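Local coordinates for YdhT protein (Bacillus subtilis, PDB 3CBW), which hydrolyses internal beta-1,4-mannosidic linkages in mannan, galactomannan and glucomannan, acting as a secreted endo-mannanase in glucomannan degradation, at residues Ser43-Phe54 against Pro70-Trp81. The protein carries 3 engineered substitutions. Numbering follows the deposited sequence.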
loop_
_atom_site.group_PDB
_atom_site.type_symbol
_atom_site.label_atom_id
_atom_site.label_comp_id
_atom_site.label_asym_id
_atom_site.label_seq_id
_atom_site.Cartn_x
_atom_site.Cartn_y
_atom_site.Cartn_z
ATOM N N SER A 43 -9.355 -1.735 -9.455
ATOM C CA SER A 43 -8.738 -0.444 -9.728
ATOM C C SER A 43 -8.449 0.286 -8.420
ATOM O O SER A 43 -9.032 -0.013 -7.373
ATOM C CB SER A 43 -9.651 0.381 -10.620
ATOM O OG SER A 43 -10.897 0.557 -9.972
ATOM N N GLY A 44 -7.555 1.257 -8.491
ATOM C CA GLY A 44 -7.145 1.981 -7.306
ATOM C C GLY A 44 -6.506 3.282 -7.681
ATOM O O GLY A 44 -5.891 3.417 -8.747
ATOM N N ALA A 45 -6.635 4.240 -6.773
ATOM C CA ALA A 45 -5.993 5.536 -6.936
ATOM C C ALA A 45 -5.570 6.098 -5.597
ATOM O O ALA A 45 -6.261 5.928 -4.601
ATOM C CB ALA A 45 -6.931 6.511 -7.602
ATOM N N PHE A 46 -4.426 6.773 -5.586
ATOM C CA PHE A 46 -3.960 7.520 -4.432
ATOM C C PHE A 46 -4.702 8.851 -4.356
ATOM O O PHE A 46 -4.744 9.607 -5.327
ATOM C CB PHE A 46 -2.463 7.766 -4.554
ATOM C CG PHE A 46 -1.864 8.491 -3.385
ATOM C CD1 PHE A 46 -2.020 8.006 -2.082
ATOM C CD2 PHE A 46 -1.114 9.647 -3.579
ATOM C CE1 PHE A 46 -1.437 8.655 -0.995
ATOM C CE2 PHE A 46 -0.520 10.297 -2.495
ATOM C CZ PHE A 46 -0.685 9.796 -1.206
ATOM N N GLY A 47 -5.289 9.132 -3.199
ATOM C CA GLY A 47 -6.051 10.358 -3.004
ATOM C C GLY A 47 -5.242 11.514 -2.457
ATOM O O GLY A 47 -5.705 12.655 -2.512
ATOM N N GLY A 48 -4.063 11.226 -1.889
ATOM C CA GLY A 48 -3.175 12.264 -1.379
ATOM C C GLY A 48 -2.769 12.072 0.072
ATOM O O GLY A 48 -3.104 11.067 0.711
ATOM N N TYR A 49 -2.046 13.065 0.581
ATOM C CA TYR A 49 -1.536 13.089 1.952
ATOM C C TYR A 49 -2.513 13.810 2.858
ATOM O O TYR A 49 -2.977 14.921 2.538
ATOM C CB TYR A 49 -0.169 13.806 1.996
ATOM C CG TYR A 49 0.899 13.035 1.268
ATOM C CD1 TYR A 49 1.659 12.076 1.942
ATOM C CD2 TYR A 49 1.130 13.234 -0.095
ATOM C CE1 TYR A 49 2.625 11.327 1.277
ATOM C CE2 TYR A 49 2.094 12.484 -0.768
ATOM C CZ TYR A 49 2.826 11.537 -0.067
ATOM O OH TYR A 49 3.773 10.803 -0.727
ATOM N N SER A 50 -2.818 13.199 3.996
ATOM C CA SER A 50 -3.854 13.735 4.886
ATOM C C SER A 50 -3.580 15.199 5.276
ATOM O O SER A 50 -2.440 15.573 5.563
ATOM C CB SER A 50 -3.968 12.855 6.124
ATOM O OG SER A 50 -5.150 13.154 6.848
ATOM N N HIS A 51 -4.654 15.998 5.278
ATOM C CA HIS A 51 -4.614 17.461 5.464
ATOM C C HIS A 51 -3.414 18.125 4.793
ATOM O O HIS A 51 -2.596 18.789 5.429
ATOM C CB HIS A 51 -4.696 17.869 6.927
ATOM C CG HIS A 51 -5.053 19.313 7.103
ATOM N ND1 HIS A 51 -4.134 20.268 7.486
ATOM C CD2 HIS A 51 -6.214 19.971 6.880
ATOM C CE1 HIS A 51 -4.727 21.449 7.524
ATOM N NE2 HIS A 51 -5.986 21.299 7.151
ATOM N N ASP A 52 -3.327 17.933 3.491
ATOM C CA ASP A 52 -2.228 18.477 2.712
ATOM C C ASP A 52 -2.685 18.427 1.268
ATOM O O ASP A 52 -2.952 19.471 0.656
ATOM C CB ASP A 52 -0.929 17.677 2.942
ATOM C CG ASP A 52 0.182 18.077 1.991
ATOM O OD1 ASP A 52 0.188 19.222 1.489
ATOM O OD2 ASP A 52 1.051 17.227 1.726
ATOM N N THR A 53 -2.791 17.216 0.720
ATOM C CA THR A 53 -3.286 17.045 -0.639
ATOM C C THR A 53 -4.434 16.038 -0.733
ATOM O O THR A 53 -5.067 15.937 -1.782
ATOM C CB THR A 53 -2.180 16.590 -1.604
ATOM O OG1 THR A 53 -1.636 15.338 -1.152
ATOM C CG2 THR A 53 -1.075 17.648 -1.718
ATOM N N PHE A 54 -4.703 15.284 0.334
ATOM C CA PHE A 54 -5.781 14.303 0.274
ATOM C C PHE A 54 -7.120 14.982 0.002
ATOM O O PHE A 54 -7.461 15.975 0.646
ATOM C CB PHE A 54 -5.927 13.479 1.546
ATOM C CG PHE A 54 -7.016 12.457 1.433
ATOM C CD1 PHE A 54 -6.764 11.230 0.836
ATOM C CD2 PHE A 54 -8.322 12.751 1.834
ATOM C CE1 PHE A 54 -7.780 10.298 0.683
ATOM C CE2 PHE A 54 -9.343 11.819 1.684
ATOM C CZ PHE A 54 -9.069 10.597 1.112
ATOM N N PRO A 70 -12.381 4.389 -8.760
ATOM C CA PRO A 70 -11.456 3.331 -8.338
ATOM C C PRO A 70 -12.032 2.498 -7.196
ATOM O O PRO A 70 -12.662 3.042 -6.275
ATOM C CB PRO A 70 -10.214 4.101 -7.866
ATOM C CG PRO A 70 -10.681 5.508 -7.609
ATOM C CD PRO A 70 -11.814 5.738 -8.577
ATOM N N ALA A 71 -11.848 1.184 -7.255
ATOM C CA ALA A 71 -12.275 0.327 -6.152
ATOM C C ALA A 71 -11.536 0.646 -4.849
ATOM O O ALA A 71 -12.139 0.636 -3.770
ATOM C CB ALA A 71 -12.136 -1.141 -6.514
ATOM N N ILE A 72 -10.236 0.927 -4.952
ATOM C CA ILE A 72 -9.402 1.233 -3.804
ATOM C C ILE A 72 -9.024 2.710 -3.806
ATOM O O ILE A 72 -8.679 3.271 -4.854
ATOM C CB ILE A 72 -8.128 0.370 -3.839
ATOM C CG1 ILE A 72 -8.508 -1.106 -3.701
ATOM C CG2 ILE A 72 -7.134 0.803 -2.740
ATOM C CD1 ILE A 72 -7.398 -2.053 -4.079
ATOM N N TYR A 73 -9.124 3.351 -2.638
ATOM C CA TYR A 73 -8.722 4.751 -2.522
ATOM C C TYR A 73 -7.701 4.876 -1.413
ATOM O O TYR A 73 -7.919 4.394 -0.298
ATOM C CB TYR A 73 -9.918 5.659 -2.280
ATOM C CG TYR A 73 -9.722 7.061 -2.805
ATOM C CD1 TYR A 73 -9.438 7.292 -4.147
ATOM C CD2 TYR A 73 -9.864 8.171 -1.968
ATOM C CE1 TYR A 73 -9.272 8.587 -4.642
ATOM C CE2 TYR A 73 -9.707 9.478 -2.463
ATOM C CZ TYR A 73 -9.428 9.669 -3.798
ATOM O OH TYR A 73 -9.292 10.943 -4.319
ATOM N N GLY A 74 -6.571 5.506 -1.741
ATOM C CA GLY A 74 -5.463 5.583 -0.817
ATOM C C GLY A 74 -5.305 6.919 -0.130
ATOM O O GLY A 74 -5.571 7.974 -0.722
ATOM N N CYS A 75 -4.836 6.867 1.118
ATOM C CA CYS A 75 -4.393 8.061 1.842
ATOM C C CYS A 75 -3.053 7.764 2.484
ATOM O O CYS A 75 -2.755 6.616 2.806
ATOM C CB CYS A 75 -5.411 8.459 2.926
ATOM S SG CYS A 75 -4.838 9.719 4.193
ATOM N N ASP A 76 -2.243 8.797 2.678
ATOM C CA ASP A 76 -1.001 8.636 3.428
ATOM C C ASP A 76 -1.065 9.585 4.612
ATOM O O ASP A 76 -1.258 10.785 4.459
ATOM C CB ASP A 76 0.197 8.896 2.511
ATOM C CG ASP A 76 1.517 8.469 3.121
ATOM O OD1 ASP A 76 1.872 8.953 4.219
ATOM O OD2 ASP A 76 2.217 7.665 2.458
ATOM N N TYR A 77 -0.950 9.027 5.810
ATOM C CA TYR A 77 -1.036 9.813 7.030
ATOM C C TYR A 77 0.205 10.672 7.298
ATOM O O TYR A 77 0.140 11.615 8.107
ATOM C CB TYR A 77 -1.142 8.886 8.227
ATOM C CG TYR A 77 -2.444 8.186 8.556
ATOM C CD1 TYR A 77 -3.689 8.595 8.051
ATOM C CD2 TYR A 77 -2.429 7.155 9.483
ATOM C CE1 TYR A 77 -4.873 7.951 8.451
ATOM C CE2 TYR A 77 -3.589 6.524 9.899
ATOM C CZ TYR A 77 -4.806 6.919 9.387
ATOM O OH TYR A 77 -5.935 6.277 9.843
ATOM N N ALA A 78 1.343 10.320 6.702
ATOM C CA ALA A 78 2.618 10.845 7.189
ATOM C C ALA A 78 3.282 11.777 6.194
ATOM O O ALA A 78 3.642 11.373 5.086
ATOM C CB ALA A 78 3.544 9.711 7.580
ATOM N N ARG A 79 3.435 13.036 6.607
ATOM C CA ARG A 79 4.067 14.045 5.796
ATOM C C ARG A 79 5.508 14.190 6.293
ATOM O O ARG A 79 5.873 15.179 6.933
ATOM C CB ARG A 79 3.291 15.366 5.878
ATOM C CG ARG A 79 1.854 15.332 5.263
ATOM C CD ARG A 79 0.754 14.725 6.172
ATOM N NE ARG A 79 0.844 15.281 7.519
ATOM C CZ ARG A 79 0.286 16.421 7.928
ATOM N NH1 ARG A 79 -0.510 17.129 7.127
ATOM N NH2 ARG A 79 0.502 16.837 9.169
ATOM N N GLY A 80 6.332 13.198 5.970
ATOM C CA GLY A 80 7.633 13.026 6.630
ATOM C C GLY A 80 8.733 13.998 6.246
ATOM O O GLY A 80 9.831 13.921 6.796
ATOM N N TRP A 81 8.445 14.881 5.291
ATOM C CA TRP A 81 9.349 15.982 4.921
ATOM C C TRP A 81 9.237 17.176 5.873
ATOM O O TRP A 81 10.116 18.036 5.880
ATOM C CB TRP A 81 9.078 16.452 3.487
ATOM C CG TRP A 81 7.637 16.802 3.252
ATOM C CD1 TRP A 81 7.042 18.027 3.407
ATOM C CD2 TRP A 81 6.604 15.901 2.844
ATOM N NE1 TRP A 81 5.697 17.939 3.115
ATOM C CE2 TRP A 81 5.405 16.643 2.771
ATOM C CE3 TRP A 81 6.577 14.530 2.534
ATOM C CZ2 TRP A 81 4.191 16.063 2.384
ATOM C CZ3 TRP A 81 5.365 13.959 2.154
ATOM C CH2 TRP A 81 4.195 14.728 2.085
HETATM O O HOH W 1 -1.552 19.694 8.262
#
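A ladder of backbone hydrogen bonds joins Ser43-Ser50 to Ile72-Asp76, running from Ile72 N to Ser43 O through Ala45 N to Ile72 O and Gly74 N to Ala45 O as far as Ser50 N to Asp76 O (2.9 Å). At its start the Ser43 hydroxyl, set between its own backbone N and carbonyl carbon (chi1 59°), accepts from Ala71 N at 2.9 Å and also bonds Asn330. Between Phe46 and Tyr49 the pairing slips by one residue in a beta bulge: Gly47 N reaches Gly74 O at 2.7 Å, and the ladder resumes with Asp76 N on Gly48 O. Farther along, the Arg79 side chain bends back at chi2 and chi3 to give a weak NH1 bond to Ser50 O, while a water links NH1 to His51 ND1 and NE binds Ser90 O. These are neighbouring parallel strands of the GH26 TIM barrel, connected through helix 57-66 as a beta-alpha-beta unit. On the face bearing Phe46, Tyr49 and Asp76, the Asp76 carboxylate bonds His114, which probably binds substrate, and Ser112, while Asp76 CB packs 3.5 Å from Tyr49 CD1. Trp81 directs its CH2 edge over the centre of the Tyr49 ring in a T-shaped pair, planes 85° apart; Phe46 CZ lies over the opposite face, nearer the rim. Across the sheet from Phe46, Tyr73 meets Phe54 of the following loop, whose CG is anti to the backbone N (chi1 -178°): Phe54 CE1 lies 3.8 Å from Tyr73 CE2 and Phe54 CD1 3.7 Å from Cys75 CB, beside the Cys75-Cys95 disulfide.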